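Local coordinates for protein 2-Cys Peroxiredoxin (PDB 2I81) that probably reduces hydrogen peroxide and organic hydroperoxides by cysteine thiol chemistry, as other 2-Cys peroxiredoxins do, at residues F30-N39 with N115-I124; F145-H156 with I171-E182. All coordinates share one frame; numbering follows the deposited sequence.

Overall arrangement
From the N terminus, strand 31-35 is laid down first, and contact 1 (30-39 with 115-124) closes over the next 75 residues, which hold strands 41-45, 54-59 and 87-93 and three helices. Strand 41-45 pairs antiparallel with 31-35 as the N-terminal hairpin. The returning strand 119-122 pairs antiparallel with 31-35 and parallel with 87-93, joining that hairpin to the rest of the mixed sheet. After strands 140-148 and 154-160, contact 2 (145-156 with 171-182) closes a loop of just 14 residues by laying helix 168-184 on them. The two loops run in series, neither nested nor crossed. Both contacts reach the same sheet, their centres about 22 Å apart.

Contact 1: F30-N39 with N115-I124; sequences FKAEAVFGDN and NIKHTLLSDI
V35 and L120 form an antiparallel hydrogen-bonded pair that joins the N-terminal hairpin, strands 31-35 and 41-45, to strand 119-122 of the peroxiredoxin's thioredoxin-like sheet. V35 N reaches L120 O at 3.0 Å, and L120 N answers to V35 O at 3.1 Å. The next pair, A34 with L121, is non-hydrogen-bonded, and its side chains share a face with T119 and F30. This is the tightly packed part. T119 turns CG2 anti to its backbone N, which brings that methyl to 3.6 Å from A34 CB, while L121 spreads its two methyls between neighbours: CD2 lies beside A34 CB, and CD1 reaches F30 CE2 at 3.7 Å, the two side chains crossing at about a right angle. On the other face V35 packs under K97 and K104 of helix 97-104.

Beyond F36 backbone pairing gives way to water. The chain leaves the strand through a type I turn, F36 to N39, and a water accepts from G37 N at 2.8 Å while hydrogen-bonded to T119 OG1. G37 itself still packs closely, its CA 3.3 Å from K117 O in a CA-H...O contact. The loose end is farther out, at the exposed N115, whose ND2 gives N39 OD1 only a weak bond, with an N-H...O angle of 128° and amide planes 75° apart; K104 also binds that oxygen. Between the two regimes T119 OG1, anti to its own carbonyl carbon (chi1 -52°), lies at the edge of the F36 ring, near the ring plane, 3.5 Å from F36 CD2.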
loop_
_atom_site.group_PDB
_atom_site.type_symbol
_atom_site.label_atom_id
_atom_site.label_comp_id
_atom_site.label_asym_id
_atom_site.label_seq_id
_atom_site.Cartn_x
_atom_site.Cartn_y
_atom_site.Cartn_z
ATOM N N PHE A 30 -26.173 0.113 -19.349
ATOM C CA PHE A 30 -25.485 0.254 -20.629
ATOM C C PHE A 30 -26.125 1.331 -21.501
ATOM O O PHE A 30 -27.319 1.612 -21.388
ATOM C CB PHE A 30 -25.412 -1.084 -21.383
ATOM C CG PHE A 30 -26.753 -1.642 -21.775
ATOM C CD1 PHE A 30 -27.408 -2.550 -20.949
ATOM C CD2 PHE A 30 -27.357 -1.271 -22.975
ATOM C CE1 PHE A 30 -28.648 -3.073 -21.307
ATOM C CE2 PHE A 30 -28.597 -1.785 -23.339
ATOM C CZ PHE A 30 -29.243 -2.689 -22.503
ATOM N N LYS A 31 -25.304 1.929 -22.359
ATOM C CA LYS A 31 -25.742 2.903 -23.344
ATOM C C LYS A 31 -24.942 2.598 -24.600
ATOM O O LYS A 31 -23.709 2.599 -24.567
ATOM C CB LYS A 31 -25.458 4.328 -22.851
ATOM C CG LYS A 31 -25.841 5.435 -23.833
ATOM C CD LYS A 31 -25.366 6.807 -23.360
ATOM C CE LYS A 31 -26.392 7.478 -22.446
ATOM N NZ LYS A 31 -25.936 8.826 -22.002
ATOM N N ALA A 32 -25.631 2.321 -25.701
ATOM C CA ALA A 32 -24.940 1.928 -26.922
ATOM C C ALA A 32 -25.556 2.530 -28.169
ATOM O O ALA A 32 -26.771 2.730 -28.241
ATOM C CB ALA A 32 -24.897 0.410 -27.039
ATOM N N GLU A 33 -24.701 2.823 -29.145
ATOM C CA GLU A 33 -25.150 3.143 -30.490
ATOM C C GLU A 33 -25.815 1.909 -31.072
ATOM O O GLU A 33 -25.385 0.779 -30.820
ATOM C CB GLU A 33 -23.975 3.540 -31.377
ATOM C CG GLU A 33 -23.344 4.873 -31.036
ATOM C CD GLU A 33 -22.025 5.073 -31.750
ATOM O OE1 GLU A 33 -21.043 4.387 -31.391
ATOM O OE2 GLU A 33 -21.964 5.919 -32.668
ATOM N N ALA A 34 -26.861 2.132 -31.859
ATOM C CA ALA A 34 -27.653 1.037 -32.387
ATOM C C ALA A 34 -28.162 1.290 -33.799
ATOM O O ALA A 34 -28.273 2.435 -34.245
ATOM C CB ALA A 34 -28.817 0.739 -31.450
ATOM N N VAL A 35 -28.461 0.193 -34.488
ATOM C CA VAL A 35 -29.144 0.217 -35.772
ATOM C C VAL A 35 -30.552 -0.319 -35.536
ATOM O O VAL A 35 -30.721 -1.475 -35.135
ATOM C CB VAL A 35 -28.431 -0.675 -36.819
ATOM C CG1 VAL A 35 -29.030 -0.457 -38.207
ATOM C CG2 VAL A 35 -26.940 -0.388 -36.843
ATOM N N PHE A 36 -31.557 0.520 -35.769
ATOM C CA PHE A 36 -32.946 0.122 -35.544
ATOM C C PHE A 36 -33.491 -0.734 -36.683
ATOM O O PHE A 36 -32.809 -0.955 -37.688
ATOM C CB PHE A 36 -33.831 1.349 -35.300
ATOM C CG PHE A 36 -33.482 2.104 -34.051
ATOM C CD1 PHE A 36 -32.854 3.342 -34.125
ATOM C CD2 PHE A 36 -33.768 1.573 -32.795
ATOM C CE1 PHE A 36 -32.524 4.044 -32.971
ATOM C CE2 PHE A 36 -33.439 2.267 -31.635
ATOM C CZ PHE A 36 -32.815 3.506 -31.723
ATOM N N GLY A 37 -34.720 -1.220 -36.511
ATOM C CA GLY A 37 -35.384 -2.062 -37.504
ATOM C C GLY A 37 -35.490 -1.432 -38.879
ATOM O O GLY A 37 -35.414 -2.129 -39.894
ATOM N N ASP A 38 -35.658 -0.110 -38.914
ATOM C CA ASP A 38 -35.750 0.621 -40.178
ATOM C C ASP A 38 -34.383 0.969 -40.785
ATOM O O ASP A 38 -34.315 1.655 -41.809
ATOM C CB ASP A 38 -36.634 1.877 -40.031
ATOM C CG ASP A 38 -36.089 2.884 -39.021
ATOM O OD1 ASP A 38 -35.164 2.549 -38.246
ATOM O OD2 ASP A 38 -36.600 4.025 -39.001
ATOM N N ASN A 39 -33.310 0.491 -40.150
ATOM C CA ASN A 39 -31.922 0.709 -40.600
ATOM C C ASN A 39 -31.321 2.083 -40.282
ATOM O O ASN A 39 -30.194 2.378 -40.691
ATOM C CB ASN A 39 -31.757 0.388 -42.095
ATOM C CG ASN A 39 -31.806 -1.100 -42.388
ATOM O OD1 ASN A 39 -32.298 -1.895 -41.584
ATOM N ND2 ASN A 39 -31.305 -1.484 -43.557
ATOM N N ASN A 115 -33.088 -7.977 -43.668
ATOM C CA ASN A 115 -33.672 -6.803 -43.031
ATOM C C ASN A 115 -34.455 -7.129 -41.754
ATOM O O ASN A 115 -35.684 -6.999 -41.715
ATOM C CB ASN A 115 -34.537 -6.029 -44.033
ATOM C CG ASN A 115 -34.642 -4.552 -43.697
ATOM O OD1 ASN A 115 -35.720 -3.964 -43.784
ATOM N ND2 ASN A 115 -33.523 -3.944 -43.314
ATOM N N ILE A 116 -33.729 -7.549 -40.715
ATOM C CA ILE A 116 -34.338 -7.903 -39.425
ATOM C C ILE A 116 -35.038 -6.708 -38.766
ATOM O O ILE A 116 -34.636 -5.557 -38.959
ATOM C CB ILE A 116 -33.328 -8.559 -38.436
ATOM C CG1 ILE A 116 -32.261 -7.557 -37.979
ATOM C CG2 ILE A 116 -32.695 -9.809 -39.054
ATOM C CD1 ILE A 116 -31.783 -7.779 -36.559
ATOM N N LYS A 117 -36.080 -6.992 -37.984
ATOM C CA LYS A 117 -36.945 -5.950 -37.420
ATOM C C LYS A 117 -36.516 -5.394 -36.056
ATOM O O LYS A 117 -36.923 -4.288 -35.689
ATOM C CB LYS A 117 -38.394 -6.443 -37.335
ATOM C CG LYS A 117 -39.136 -6.490 -38.667
ATOM C CD LYS A 117 -40.568 -7.003 -38.500
ATOM C CE LYS A 117 -41.507 -5.943 -37.922
ATOM N NZ LYS A 117 -41.769 -4.826 -38.875
ATOM N N HIS A 118 -35.719 -6.150 -35.303
ATOM C CA HIS A 118 -35.324 -5.709 -33.962
ATOM C C HIS A 118 -33.979 -4.981 -33.934
ATOM O O HIS A 118 -33.197 -5.051 -34.886
ATOM C CB HIS A 118 -35.360 -6.867 -32.955
ATOM C CG HIS A 118 -34.281 -7.884 -33.155
ATOM N ND1 HIS A 118 -34.444 -8.993 -33.954
ATOM C CD2 HIS A 118 -33.025 -7.962 -32.652
ATOM C CE1 HIS A 118 -33.336 -9.712 -33.938
ATOM N NE2 HIS A 118 -32.459 -9.108 -33.156
ATOM N N THR A 119 -33.730 -4.291 -32.824
ATOM C CA THR A 119 -32.577 -3.410 -32.666
ATOM C C THR A 119 -31.277 -4.184 -32.423
ATOM O O THR A 119 -31.256 -5.160 -31.669
ATOM C CB THR A 119 -32.825 -2.402 -31.516
ATOM O OG1 THR A 119 -34.078 -1.736 -31.720
ATOM C CG2 THR A 119 -31.716 -1.365 -31.431
ATOM N N LEU A 120 -30.203 -3.740 -33.075
ATOM C CA LEU A 120 -28.871 -4.304 -32.862
ATOM C C LEU A 120 -27.927 -3.278 -32.245
ATOM O O LEU A 120 -27.706 -2.203 -32.808
ATOM C CB LEU A 120 -28.289 -4.854 -34.168
ATOM C CG LEU A 120 -28.975 -6.062 -34.817
ATOM C CD1 LEU A 120 -28.326 -6.363 -36.158
ATOM C CD2 LEU A 120 -28.945 -7.296 -33.917
ATOM N N LEU A 121 -27.374 -3.628 -31.086
ATOM C CA LEU A 121 -26.478 -2.748 -30.345
ATOM C C LEU A 121 -25.029 -2.943 -30.771
ATOM O O LEU A 121 -24.627 -4.042 -31.163
ATOM C CB LEU A 121 -26.605 -2.986 -28.835
ATOM C CG LEU A 121 -27.980 -2.896 -28.160
ATOM C CD1 LEU A 121 -27.863 -3.251 -26.682
ATOM C CD2 LEU A 121 -28.606 -1.515 -28.329
ATOM N N SER A 122 -24.256 -1.866 -30.689
ATOM C CA SER A 122 -22.831 -1.907 -30.976
ATOM C C SER A 122 -22.049 -1.728 -29.679
ATOM O O SER A 122 -22.070 -0.650 -29.077
ATOM C CB SER A 122 -22.460 -0.815 -31.985
ATOM O OG SER A 122 -21.056 -0.728 -32.158
ATOM N N ASP A 123 -21.376 -2.789 -29.245
ATOM C CA ASP A 123 -20.528 -2.727 -28.059
ATOM C C ASP A 123 -19.086 -2.452 -28.486
ATOM O O ASP A 123 -18.174 -3.242 -28.221
ATOM C CB ASP A 123 -20.636 -4.023 -27.248
ATOM C CG ASP A 123 -19.980 -3.921 -25.880
ATOM O OD1 ASP A 123 -19.671 -4.982 -25.295
ATOM O OD2 ASP A 123 -19.769 -2.792 -25.385
ATOM N N ILE A 124 -18.901 -1.314 -29.151
ATOM C CA ILE A 124 -17.628 -0.956 -29.779
ATOM C C ILE A 124 -16.487 -0.752 -28.772
ATOM O O ILE A 124 -15.320 -0.944 -29.111
ATOM C CB ILE A 124 -17.792 0.272 -30.741
ATOM C CG1 ILE A 124 -16.564 0.450 -31.647
ATOM C CG2 ILE A 124 -18.119 1.556 -29.970
ATOM C CD1 ILE A 124 -16.486 -0.539 -32.802
HETATM O O HOH W 1 -31.549 -3.432 -36.389
HETATM O O HOH W 2 -35.752 -1.694 -33.930
#

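Contact 2: F145-H156 with I171-E182; sequences FVLIDMNGIVQH and ILRIIDAIQHHE
L147 and I178 meet tip to tip, CD2 to CD1 at 3.4 Å, at the middle of a buried apolar seam between hairpin and helix. L147 has CG anti to its backbone N (chi1 -169°), which carries CD2 into a cluster where I175 CG1, 3.6 Å away, and I174 CG2 also touch it. I178 CD1 reaches Q155 CB, and near the N-terminal end of the helix the I171 and F145 side chains cross at about a right angle, CG1 to CE1 3.4 Å.

The aromatic term is a CH-pi contact: I174 CG2 sits over one face of H156, 3.8 Å from the ring centroid and 24° off its normal. Q155 and H156 are consecutive, yet both face the helix, consistent with a classic beta bulge opposite L147. H156 ND1 binds N160 of a neighbouring subunit, whose strand extends the sheet.

D149 braces the turn within 145-156: OD1 accepts I153 N, OD2 takes Q155 NE2 at 3.0 Å. A water bridges to the helix, accepting from M150 N and donating to E182 OE2, 4.3 Å from D149 OD2; Y54 holds E182 OE1. A hairpin covered by its following helix is the beta-beta-alpha unit that closes the thioredoxin fold.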
loop_
_atom_site.group_PDB
_atom_site.type_symbol
_atom_site.label_atom_id
_atom_site.label_comp_id
_atom_site.label_asym_id
_atom_site.label_seq_id
_atom_site.Cartn_x
_atom_site.Cartn_y
_atom_site.Cartn_z
ATOM N N PHE A 145 -27.766 -15.008 -23.046
ATOM C CA PHE A 145 -29.089 -14.447 -22.818
ATOM C C PHE A 145 -29.122 -13.772 -21.461
ATOM O O PHE A 145 -28.724 -14.362 -20.454
ATOM C CB PHE A 145 -30.170 -15.530 -22.863
ATOM C CG PHE A 145 -30.635 -15.879 -24.248
ATOM C CD1 PHE A 145 -31.113 -17.154 -24.525
ATOM C CD2 PHE A 145 -30.593 -14.942 -25.278
ATOM C CE1 PHE A 145 -31.553 -17.491 -25.802
ATOM C CE2 PHE A 145 -31.028 -15.270 -26.559
ATOM C CZ PHE A 145 -31.510 -16.546 -26.820
ATOM N N VAL A 146 -29.582 -12.526 -21.439
ATOM C CA VAL A 146 -29.821 -11.824 -20.188
ATOM C C VAL A 146 -31.252 -11.309 -20.207
ATOM O O VAL A 146 -31.608 -10.467 -21.037
ATOM C CB VAL A 146 -28.833 -10.649 -19.966
ATOM C CG1 VAL A 146 -29.127 -9.943 -18.647
ATOM C CG2 VAL A 146 -27.388 -11.137 -19.992
ATOM N N LEU A 147 -32.074 -11.833 -19.303
ATOM C CA LEU A 147 -33.453 -11.385 -19.185
ATOM C C LEU A 147 -33.598 -10.419 -18.016
ATOM O O LEU A 147 -33.389 -10.787 -16.858
ATOM C CB LEU A 147 -34.407 -12.574 -19.046
ATOM C CG LEU A 147 -35.910 -12.299 -19.171
ATOM C CD1 LEU A 147 -36.261 -11.553 -20.457
ATOM C CD2 LEU A 147 -36.667 -13.602 -19.101
ATOM N N ILE A 148 -33.950 -9.180 -18.340
ATOM C CA ILE A 148 -34.082 -8.122 -17.351
ATOM C C ILE A 148 -35.560 -7.769 -17.216
ATOM O O ILE A 148 -36.230 -7.501 -18.217
ATOM C CB ILE A 148 -33.252 -6.877 -17.755
ATOM C CG1 ILE A 148 -31.789 -7.266 -18.004
ATOM C CG2 ILE A 148 -33.339 -5.796 -16.688
ATOM C CD1 ILE A 148 -31.029 -6.312 -18.915
ATOM N N ASP A 149 -36.070 -7.784 -15.985
ATOM C CA ASP A 149 -37.479 -7.467 -15.759
ATOM C C ASP A 149 -37.744 -5.961 -15.770
ATOM O O ASP A 149 -36.825 -5.162 -15.975
ATOM C CB ASP A 149 -38.027 -8.150 -14.490
ATOM C CG ASP A 149 -37.377 -7.649 -13.202
ATOM O OD1 ASP A 149 -36.820 -6.529 -13.176
ATOM O OD2 ASP A 149 -37.436 -8.387 -12.196
ATOM N N MET A 150 -39.000 -5.584 -15.548
ATOM C CA MET A 150 -39.411 -4.182 -15.620
ATOM C C MET A 150 -38.849 -3.325 -14.485
ATOM O O MET A 150 -38.861 -2.095 -14.570
ATOM C CB MET A 150 -40.937 -4.066 -15.691
ATOM C CG MET A 150 -41.521 -4.501 -17.030
ATOM S SD MET A 150 -43.261 -4.076 -17.238
ATOM C CE MET A 150 -44.048 -5.252 -16.138
ATOM N N ASN A 151 -38.356 -3.971 -13.433
ATOM C CA ASN A 151 -37.687 -3.262 -12.348
ATOM C C ASN A 151 -36.168 -3.195 -12.539
ATOM O O ASN A 151 -35.445 -2.709 -11.667
ATOM C CB ASN A 151 -38.048 -3.878 -10.991
ATOM C CG ASN A 151 -39.521 -3.712 -10.643
ATOM O OD1 ASN A 151 -40.152 -4.634 -10.127
ATOM N ND2 ASN A 151 -40.073 -2.534 -10.922
ATOM N N GLY A 152 -35.698 -3.675 -13.688
ATOM C CA GLY A 152 -34.275 -3.661 -14.014
ATOM C C GLY A 152 -33.469 -4.712 -13.273
ATOM O O GLY A 152 -32.286 -4.511 -12.997
ATOM N N ILE A 153 -34.112 -5.835 -12.954
ATOM C CA ILE A 153 -33.471 -6.934 -12.225
ATOM C C ILE A 153 -33.279 -8.147 -13.140
ATOM O O ILE A 153 -34.217 -8.568 -13.822
ATOM C CB ILE A 153 -34.289 -7.336 -10.962
ATOM C CG1 ILE A 153 -34.415 -6.147 -9.998
ATOM C CG2 ILE A 153 -33.655 -8.540 -10.253
ATOM C CD1 ILE A 153 -35.541 -6.276 -8.981
ATOM N N VAL A 154 -32.064 -8.696 -13.154
ATOM C CA VAL A 154 -31.757 -9.892 -13.945
ATOM C C VAL A 154 -32.416 -11.121 -13.324
ATOM O O VAL A 154 -32.160 -11.456 -12.166
ATOM C CB VAL A 154 -30.228 -10.128 -14.085
ATOM C CG1 VAL A 154 -29.944 -11.400 -14.882
ATOM C CG2 VAL A 154 -29.563 -8.940 -14.751
ATOM N N GLN A 155 -33.268 -11.781 -14.102
ATOM C CA GLN A 155 -33.980 -12.968 -13.637
ATOM C C GLN A 155 -33.400 -14.251 -14.218
ATOM O O GLN A 155 -33.629 -15.340 -13.684
ATOM C CB GLN A 155 -35.468 -12.870 -13.985
ATOM C CG GLN A 155 -36.220 -11.753 -13.273
ATOM C CD GLN A 155 -36.259 -11.927 -11.763
ATOM O OE1 GLN A 155 -36.356 -13.044 -11.252
ATOM N NE2 GLN A 155 -36.191 -10.814 -11.043
ATOM N N HIS A 156 -32.648 -14.117 -15.306
ATOM C CA HIS A 156 -32.162 -15.271 -16.047
ATOM C C HIS A 156 -30.875 -14.952 -16.795
ATOM O O HIS A 156 -30.726 -13.874 -17.377
ATOM C CB HIS A 156 -33.248 -15.751 -17.015
ATOM C CG HIS A 156 -32.802 -16.831 -17.951
ATOM N ND1 HIS A 156 -32.800 -18.165 -17.606
ATOM C CD2 HIS A 156 -32.362 -16.773 -19.229
ATOM C CE1 HIS A 156 -32.370 -18.881 -18.629
ATOM N NE2 HIS A 156 -32.098 -18.060 -19.627
ATOM N N ILE A 171 -36.090 -19.554 -24.056
ATOM C CA ILE A 171 -36.217 -18.256 -23.395
ATOM C C ILE A 171 -37.616 -17.789 -23.299
ATOM O O ILE A 171 -37.952 -17.066 -22.417
ATOM C CB ILE A 171 -35.413 -17.043 -23.966
ATOM C CG1 ILE A 171 -34.921 -17.232 -25.352
ATOM C CG2 ILE A 171 -34.541 -16.364 -22.946
ATOM C CD1 ILE A 171 -35.706 -16.575 -26.295
ATOM N N LEU A 172 -38.415 -18.158 -24.259
ATOM C CA LEU A 172 -39.801 -17.858 -24.203
ATOM C C LEU A 172 -40.505 -18.539 -23.057
ATOM O O LEU A 172 -41.265 -17.927 -22.380
ATOM C CB LEU A 172 -40.442 -18.188 -25.523
ATOM C CG LEU A 172 -40.844 -17.179 -26.578
ATOM C CD1 LEU A 172 -40.633 -15.770 -26.339
ATOM C CD2 LEU A 172 -40.346 -17.578 -27.864
ATOM N N ARG A 173 -40.207 -19.804 -22.838
ATOM C CA ARG A 173 -40.701 -20.555 -21.682
ATOM C C ARG A 173 -40.235 -19.902 -20.380
ATOM O O ARG A 173 -41.002 -19.798 -19.420
ATOM C CB ARG A 173 -40.234 -22.013 -21.740
ATOM C CG ARG A 173 -40.876 -22.915 -20.689
ATOM C CD ARG A 173 -40.132 -24.237 -20.523
ATOM N NE ARG A 173 -38.833 -24.077 -19.867
ATOM C CZ ARG A 173 -38.640 -24.053 -18.548
ATOM N NH1 ARG A 173 -39.663 -24.175 -17.709
ATOM N NH2 ARG A 173 -37.413 -23.903 -18.066
ATOM N N ILE A 174 -38.973 -19.469 -20.366
ATOM C CA ILE A 174 -38.384 -18.752 -19.231
ATOM C C ILE A 174 -39.145 -17.452 -18.955
ATOM O O ILE A 174 -39.501 -17.168 -17.809
ATOM C CB ILE A 174 -36.865 -18.465 -19.461
ATOM C CG1 ILE A 174 -36.043 -19.766 -19.468
ATOM C CG2 ILE A 174 -36.316 -17.476 -18.433
ATOM C CD1 ILE A 174 -36.078 -20.582 -18.171
ATOM N N ILE A 175 -39.393 -16.681 -20.016
ATOM C CA ILE A 175 -40.174 -15.442 -19.938
ATOM C C ILE A 175 -41.573 -15.725 -19.389
ATOM O O ILE A 175 -42.059 -15.005 -18.514
ATOM C CB ILE A 175 -40.278 -14.727 -21.319
ATOM C CG1 ILE A 175 -38.898 -14.259 -21.795
ATOM C CG2 ILE A 175 -41.227 -13.528 -21.248
ATOM C CD1 ILE A 175 -38.812 -13.979 -23.289
ATOM N N ASP A 176 -42.202 -16.783 -19.899
ATOM C CA ASP A 176 -43.522 -17.209 -19.439
ATOM C C ASP A 176 -43.532 -17.583 -17.957
ATOM O O ASP A 176 -44.469 -17.237 -17.238
ATOM C CB ASP A 176 -44.041 -18.379 -20.283
ATOM C CG ASP A 176 -44.541 -17.943 -21.652
ATOM O OD1 ASP A 176 -44.833 -16.743 -21.840
ATOM O OD2 ASP A 176 -44.650 -18.811 -22.544
ATOM N N ALA A 177 -42.487 -18.282 -17.513
ATOM C CA ALA A 177 -42.368 -18.715 -16.118
ATOM C C ALA A 177 -42.180 -17.544 -15.156
ATOM O O ALA A 177 -42.776 -17.518 -14.076
ATOM C CB ALA A 177 -41.234 -19.723 -15.967
ATOM N N ILE A 178 -41.349 -16.583 -15.558
ATOM C CA ILE A 178 -41.079 -15.382 -14.763
ATOM C C ILE A 178 -42.325 -14.508 -14.640
ATOM O O ILE A 178 -42.650 -14.024 -13.551
ATOM C CB ILE A 178 -39.892 -14.566 -15.346
ATOM C CG1 ILE A 178 -38.589 -15.351 -15.181
ATOM C CG2 ILE A 178 -39.763 -13.200 -14.657
ATOM C CD1 ILE A 178 -37.480 -14.925 -16.099
ATOM N N GLN A 179 -43.023 -14.325 -15.759
ATOM C CA GLN A 179 -44.239 -13.517 -15.791
ATOM C C GLN A 179 -45.393 -14.188 -15.048
ATOM O O GLN A 179 -46.260 -13.504 -14.494
ATOM C CB GLN A 179 -44.627 -13.176 -17.233
ATOM C CG GLN A 179 -43.653 -12.204 -17.893
ATOM C CD GLN A 179 -44.000 -11.876 -19.333
ATOM O OE1 GLN A 179 -44.741 -12.603 -19.997
ATOM N NE2 GLN A 179 -43.454 -10.773 -19.827
ATOM N N HIS A 180 -45.394 -15.522 -15.033
ATOM C CA HIS A 180 -46.362 -16.282 -14.244
ATOM C C HIS A 180 -46.137 -16.063 -12.749
ATOM O O HIS A 180 -47.091 -15.808 -12.009
ATOM C CB HIS A 180 -46.299 -17.773 -14.577
ATOM C CG HIS A 180 -47.466 -18.556 -14.057
ATOM N ND1 HIS A 180 -47.452 -19.194 -12.837
ATOM C CD2 HIS A 180 -48.686 -18.793 -14.593
ATOM C CE1 HIS A 180 -48.612 -19.795 -12.643
ATOM N NE2 HIS A 180 -49.378 -19.569 -13.695
ATOM N N HIS A 181 -44.880 -16.157 -12.314
ATOM C CA HIS A 181 -44.525 -15.918 -10.911
ATOM C C HIS A 181 -44.831 -14.488 -10.459
ATOM O O HIS A 181 -45.271 -14.277 -9.328
ATOM C CB HIS A 181 -43.052 -16.258 -10.642
ATOM C CG HIS A 181 -42.561 -15.786 -9.307
ATOM N ND1 HIS A 181 -42.957 -16.362 -8.119
ATOM C CD2 HIS A 181 -41.719 -14.779 -8.973
ATOM C CE1 HIS A 181 -42.375 -15.736 -7.112
ATOM N NE2 HIS A 181 -41.618 -14.772 -7.602
ATOM N N GLU A 182 -44.591 -13.516 -11.338
ATOM C CA GLU A 182 -44.850 -12.104 -11.033
ATOM C C GLU A 182 -46.329 -11.832 -10.787
ATOM O O GLU A 182 -46.692 -11.088 -9.872
ATOM C CB GLU A 182 -44.357 -11.210 -12.170
ATOM C CG GLU A 182 -42.863 -10.929 -12.155
ATOM C CD GLU A 182 -42.389 -10.249 -13.428
ATOM O OE1 GLU A 182 -42.947 -10.540 -14.508
ATOM O OE2 GLU A 182 -41.450 -9.426 -13.349
HETATM O O HOH W 3 -41.150 -6.829 -13.650
#